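Structure-specific endonuclease subunit slx1 (Schizosaccharomyces pombe, PDB 4ZDT) is the catalytic subunit of the slx1-slx4 endonuclease, which cuts branched DNA close to junctions in repair and recombination, here represented by its zinc-binding RING finger domain. Local coordinates at residues L18-P23 / N31-L36; C27-H32 / G52-C57. All coordinates share one frame; numbering follows the deposited sequence.

Interaction 1 (L18-P23 / N31-L36). With ZN (zinc ion), chain E; ZN (zinc ion), chain F.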
# COMPACT_ATOMS: atom_id res chain seq x y z
N LEU A 18 0.67 -1.90 -12.94
CA LEU A 18 0.83 -3.07 -12.09
C LEU A 18 -0.54 -3.53 -11.60
O LEU A 18 -1.46 -2.72 -11.44
CB LEU A 18 1.73 -2.75 -10.90
CG LEU A 18 3.15 -2.27 -11.17
CD1 LEU A 18 3.85 -1.89 -9.87
CD2 LEU A 18 3.99 -3.31 -11.96
N ARG A 19 -0.69 -4.83 -11.36
CA ARG A 19 -1.98 -5.37 -10.91
C ARG A 19 -1.84 -6.67 -10.12
O ARG A 19 -1.02 -7.53 -10.44
CB ARG A 19 -2.91 -5.59 -12.11
CG ARG A 19 -2.68 -6.90 -12.85
CD ARG A 19 -2.86 -6.72 -14.34
NE ARG A 19 -2.06 -5.61 -14.87
CZ ARG A 19 -2.14 -5.15 -16.11
NH1 ARG A 19 -2.98 -5.72 -16.97
NH2 ARG A 19 -1.38 -4.13 -16.50
N ALA A 20 -2.66 -6.80 -9.08
CA ALA A 20 -2.70 -8.01 -8.27
C ALA A 20 -3.43 -9.10 -9.04
O ALA A 20 -4.38 -8.81 -9.79
CB ALA A 20 -3.41 -7.74 -6.96
N ASN A 21 -2.96 -10.34 -8.86
CA ASN A 21 -3.70 -11.52 -9.29
C ASN A 21 -3.54 -12.66 -8.29
O ASN A 21 -2.44 -12.92 -7.78
CB ASN A 21 -3.30 -11.98 -10.70
CG ASN A 21 -1.99 -12.71 -10.72
OD1 ASN A 21 -0.92 -12.10 -10.56
ND2 ASN A 21 -2.05 -14.04 -10.88
N CYS A 22 -4.65 -13.32 -8.00
CA CYS A 22 -4.63 -14.54 -7.22
C CYS A 22 -3.75 -15.53 -7.97
O CYS A 22 -3.94 -15.75 -9.17
CB CYS A 22 -6.04 -15.08 -7.04
SG CYS A 22 -6.15 -16.56 -6.01
N PRO A 23 -2.76 -16.12 -7.28
CA PRO A 23 -1.76 -16.95 -7.96
C PRO A 23 -2.29 -18.30 -8.42
O PRO A 23 -1.55 -19.03 -9.07
CB PRO A 23 -0.65 -17.14 -6.89
CG PRO A 23 -1.39 -17.07 -5.57
CD PRO A 23 -2.53 -16.05 -5.81
N ASN A 31 -7.07 -7.50 -10.02
CA ASN A 31 -7.49 -6.21 -9.47
C ASN A 31 -6.33 -5.25 -9.22
O ASN A 31 -5.18 -5.67 -9.15
CB ASN A 31 -8.29 -6.42 -8.18
CG ASN A 31 -7.75 -7.56 -7.34
OD1 ASN A 31 -6.57 -7.59 -6.99
ND2 ASN A 31 -8.62 -8.51 -7.00
N HIS A 32 -6.65 -3.97 -9.09
CA HIS A 32 -5.64 -2.93 -8.83
C HIS A 32 -4.99 -3.27 -7.49
O HIS A 32 -5.68 -3.71 -6.58
CB HIS A 32 -6.27 -1.54 -8.67
CG HIS A 32 -6.75 -0.93 -9.94
ND1 HIS A 32 -8.09 -0.79 -10.24
CD2 HIS A 32 -6.07 -0.39 -10.99
CE1 HIS A 32 -8.21 -0.20 -11.42
NE2 HIS A 32 -7.00 0.05 -11.89
N LEU A 33 -3.69 -3.05 -7.38
CA LEU A 33 -2.98 -3.21 -6.09
C LEU A 33 -3.65 -2.43 -4.99
O LEU A 33 -3.91 -2.97 -3.92
CB LEU A 33 -1.52 -2.78 -6.20
CG LEU A 33 -0.62 -3.60 -7.12
CD1 LEU A 33 0.71 -2.89 -7.33
CD2 LEU A 33 -0.39 -5.00 -6.48
N THR A 34 -3.92 -1.14 -5.25
CA THR A 34 -4.51 -0.30 -4.21
C THR A 34 -5.90 -0.77 -3.83
O THR A 34 -6.24 -0.81 -2.65
CB THR A 34 -4.51 1.21 -4.58
OG1 THR A 34 -5.11 1.37 -5.86
CG2 THR A 34 -3.09 1.70 -4.65
N CYS A 35 -6.71 -1.16 -4.82
CA CYS A 35 -8.04 -1.71 -4.52
C CYS A 35 -7.99 -2.94 -3.62
O CYS A 35 -8.69 -3.01 -2.61
CB CYS A 35 -8.82 -2.04 -5.81
SG CYS A 35 -9.23 -0.57 -6.77
N LEU A 36 -7.19 -3.95 -4.00
CA LEU A 36 -7.05 -5.15 -3.19
C LEU A 36 -6.50 -4.82 -1.80
O LEU A 36 -7.02 -5.30 -0.80
CB LEU A 36 -6.11 -6.17 -3.89
CG LEU A 36 -6.09 -7.59 -3.30
CD1 LEU A 36 -7.47 -8.24 -3.35
CD2 LEU A 36 -5.07 -8.48 -4.02
ZN ZN E . -9.60 -1.23 -8.92
ZN ZN F . -8.40 -16.49 -5.68

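Interaction 2 (C27-H32 / G52-C57). With ZN (zinc ion), chain F; ZN (zinc ion), chain E.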
# COMPACT_ATOMS: atom_id res chain seq x y z
N CYS A 27 -8.50 -19.65 -10.28
CA CYS A 27 -9.20 -18.47 -9.80
C CYS A 27 -8.81 -17.25 -10.64
O CYS A 27 -9.66 -16.67 -11.32
CB CYS A 27 -8.88 -18.23 -8.32
SG CYS A 27 -9.53 -16.66 -7.75
N ASN A 28 -7.53 -16.88 -10.57
CA ASN A 28 -6.96 -15.78 -11.34
C ASN A 28 -7.72 -14.44 -11.19
O ASN A 28 -7.83 -13.69 -12.15
CB ASN A 28 -6.81 -16.19 -12.83
CG ASN A 28 -5.86 -15.30 -13.60
OD1 ASN A 28 -4.78 -14.96 -13.11
ND2 ASN A 28 -6.25 -14.90 -14.81
N SER A 29 -8.24 -14.17 -10.00
CA SER A 29 -8.88 -12.89 -9.67
C SER A 29 -7.90 -11.73 -9.87
O SER A 29 -6.84 -11.70 -9.24
CB SER A 29 -9.34 -12.90 -8.22
OG SER A 29 -9.92 -11.65 -7.87
N ILE A 30 -8.27 -10.78 -10.74
CA ILE A 30 -7.39 -9.67 -11.10
C ILE A 30 -7.95 -8.35 -10.54
O ILE A 30 -9.17 -8.10 -10.60
CB ILE A 30 -7.09 -9.61 -12.63
CG1 ILE A 30 -6.30 -10.87 -13.05
CG2 ILE A 30 -6.27 -8.37 -12.98
CD1 ILE A 30 -6.20 -11.10 -14.56
N ASN A 31 -7.07 -7.50 -10.02
CA ASN A 31 -7.49 -6.21 -9.47
C ASN A 31 -6.33 -5.25 -9.22
O ASN A 31 -5.18 -5.67 -9.15
CB ASN A 31 -8.29 -6.42 -8.18
CG ASN A 31 -7.75 -7.56 -7.34
OD1 ASN A 31 -6.57 -7.59 -6.99
ND2 ASN A 31 -8.62 -8.51 -7.00
N HIS A 32 -6.65 -3.97 -9.09
CA HIS A 32 -5.64 -2.93 -8.83
C HIS A 32 -4.99 -3.27 -7.49
O HIS A 32 -5.68 -3.71 -6.58
CB HIS A 32 -6.27 -1.54 -8.67
CG HIS A 32 -6.75 -0.93 -9.94
ND1 HIS A 32 -8.09 -0.79 -10.24
CD2 HIS A 32 -6.07 -0.39 -10.99
CE1 HIS A 32 -8.21 -0.20 -11.42
NE2 HIS A 32 -7.00 0.05 -11.89
N GLY A 52 -4.91 -11.72 3.29
CA GLY A 52 -6.31 -11.39 3.03
C GLY A 52 -6.98 -12.54 2.30
O GLY A 52 -6.30 -13.41 1.75
N MET A 53 -8.31 -12.53 2.30
CA MET A 53 -9.08 -13.55 1.61
C MET A 53 -9.36 -13.11 0.18
O MET A 53 -9.92 -12.03 -0.03
CB MET A 53 -10.41 -13.78 2.33
CG MET A 53 -11.25 -14.88 1.68
SD MET A 53 -12.87 -15.06 2.43
CE MET A 53 -12.49 -16.11 3.83
N CYS A 54 -8.96 -13.92 -0.79
CA CYS A 54 -9.34 -13.65 -2.17
C CYS A 54 -10.87 -13.70 -2.28
O CYS A 54 -11.50 -14.68 -1.88
CB CYS A 54 -8.72 -14.68 -3.11
SG CYS A 54 -9.20 -14.44 -4.85
N THR A 55 -11.48 -12.64 -2.81
CA THR A 55 -12.95 -12.58 -2.81
C THR A 55 -13.60 -13.59 -3.77
O THR A 55 -14.78 -13.95 -3.61
CB THR A 55 -13.47 -11.15 -3.05
OG1 THR A 55 -14.83 -11.08 -2.62
CG2 THR A 55 -13.39 -10.77 -4.51
N LYS A 56 -12.82 -14.05 -4.75
CA LYS A 56 -13.31 -14.98 -5.76
C LYS A 56 -13.19 -16.43 -5.25
O LYS A 56 -14.22 -17.09 -5.05
CB LYS A 56 -12.60 -14.72 -7.11
CG LYS A 56 -13.20 -15.48 -8.32
CD LYS A 56 -12.40 -15.28 -9.62
CE LYS A 56 -13.07 -16.02 -10.82
NZ LYS A 56 -12.28 -15.91 -12.09
N CYS A 57 -11.98 -16.92 -4.96
CA CYS A 57 -11.80 -18.32 -4.50
C CYS A 57 -11.90 -18.56 -2.98
O CYS A 57 -11.96 -19.71 -2.53
CB CYS A 57 -10.49 -18.90 -5.02
SG CYS A 57 -9.02 -18.17 -4.21
ZN ZN F . -8.40 -16.49 -5.68
ZN ZN E . -9.60 -1.23 -8.92

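Interaction 1 (L18-P23 / N31-L36)
Ala20 CB is the small apolar centre, pressed against Leu36 CD2 at 3.5 Å, tighter than usual for two methyl carbons. Leu33 CD2 lies more loosely, 4.1 Å from Ala20 CB and close to the Ala20 N as well. Leu33 divides its two methyls between two residues: while CD2 serves Ala20, CD1 meets Leu18 CB at 3.7 Å, the two leucines crossing at a slant. Having CG anti to its carbonyl carbon (chi1 -65°) brings the Leu33 fork back from the first turn of the helix to the strand. Cut back to an alanine here, the side chain would lose both methyls, which is likely to open a gap beside Ala20 and leave Leu18 CB without its neighbour on the helix. Ile26 of the Slx4 chain also packs on both leucines. Outward from this patch, Ala20 and Asn31 form an antiparallel hydrogen-bonded pair. Ala20 N donates to Asn31 O at 2.8 Å, lying almost in line with the C=O although the N-H...O angle is only 134°, and Asn31 N returns a straighter bond to Ala20 O at 3.0 Å. The Asn31 amide turns beside Ala20, OD1 lying 3.2 Å from Ala20 CB, while its ND2 bonds Asn7 OD1. Next comes His32, the helix N-cap residue, whose ND1 binds zinc with Cys35, Cys6 and Cys9. Methyl packing and paired backbone bonds thus fix the short RING hairpin against the helix that carries Cys35.

Interaction 2 (C27-H32 / G52-C57)
Lys56 lays its extended chain along Cys27, with CB and CD each 3.7 Å from Cys27 SG, and carries its ammonium on to the backbone. There NZ donates to Cys27 O at 2.8 Å, in the carbonyl plane with a C=O...N angle of 156°. The first torsion, CG anti to the backbone N (chi1 -170°), starts a run in which every later torsion is also near 180°, and this full stretch lets NZ reach Cys27 O. Beside the lysine chain, Cys27 SG, Cys54 SG and Cys57 SG bind one zinc ion, and Cys22 completes the four-cysteine site, one of the two zinc sites of the RING finger. Cys27 CB also packs on Cys57 CB at 3.7 Å. Ser29 CB sits against a second thiolate, 3.7 Å from Cys54 SG, and touches Lys56 CB as well. Two weak backbone N-H bonds, Ser29 N to Cys27 SG and Lys56 N to Cys54 SG, probably temper the negative charge on the sulfurs, and the nearby lysine may add to this. The metal thereby ties the loop leading into strand 30-31, which runs on to helix 33-40, to the Cys54–Cys57 turn that connects strands 51-53 and 60-62 of the second hairpin.

Both contacts are buried, but interaction 1 lies nearer the middle of the chain and rests on leucine and alanine packing plus a strand pair, whereas interaction 2 is built on thiolates round a metal, with an exposed lysine at its outer side. They share Asn31 and His32: strand 30-31 pairs with strand 20-21 in the first, and the loop before it faces the turn after strand 51-53 in the second. Cys22 of interaction 1 is joined to interaction 2 through its N, probably hydrogen-bonded to Ser29 O. Cys6, Cys9, His32 and Cys35 hold one zinc and Cys22, Cys27, Cys54 and Cys57 the other; the ligand pairs alternate along the chain, the cross-brace of RING fingers. Slx4 touches interaction 1 alone.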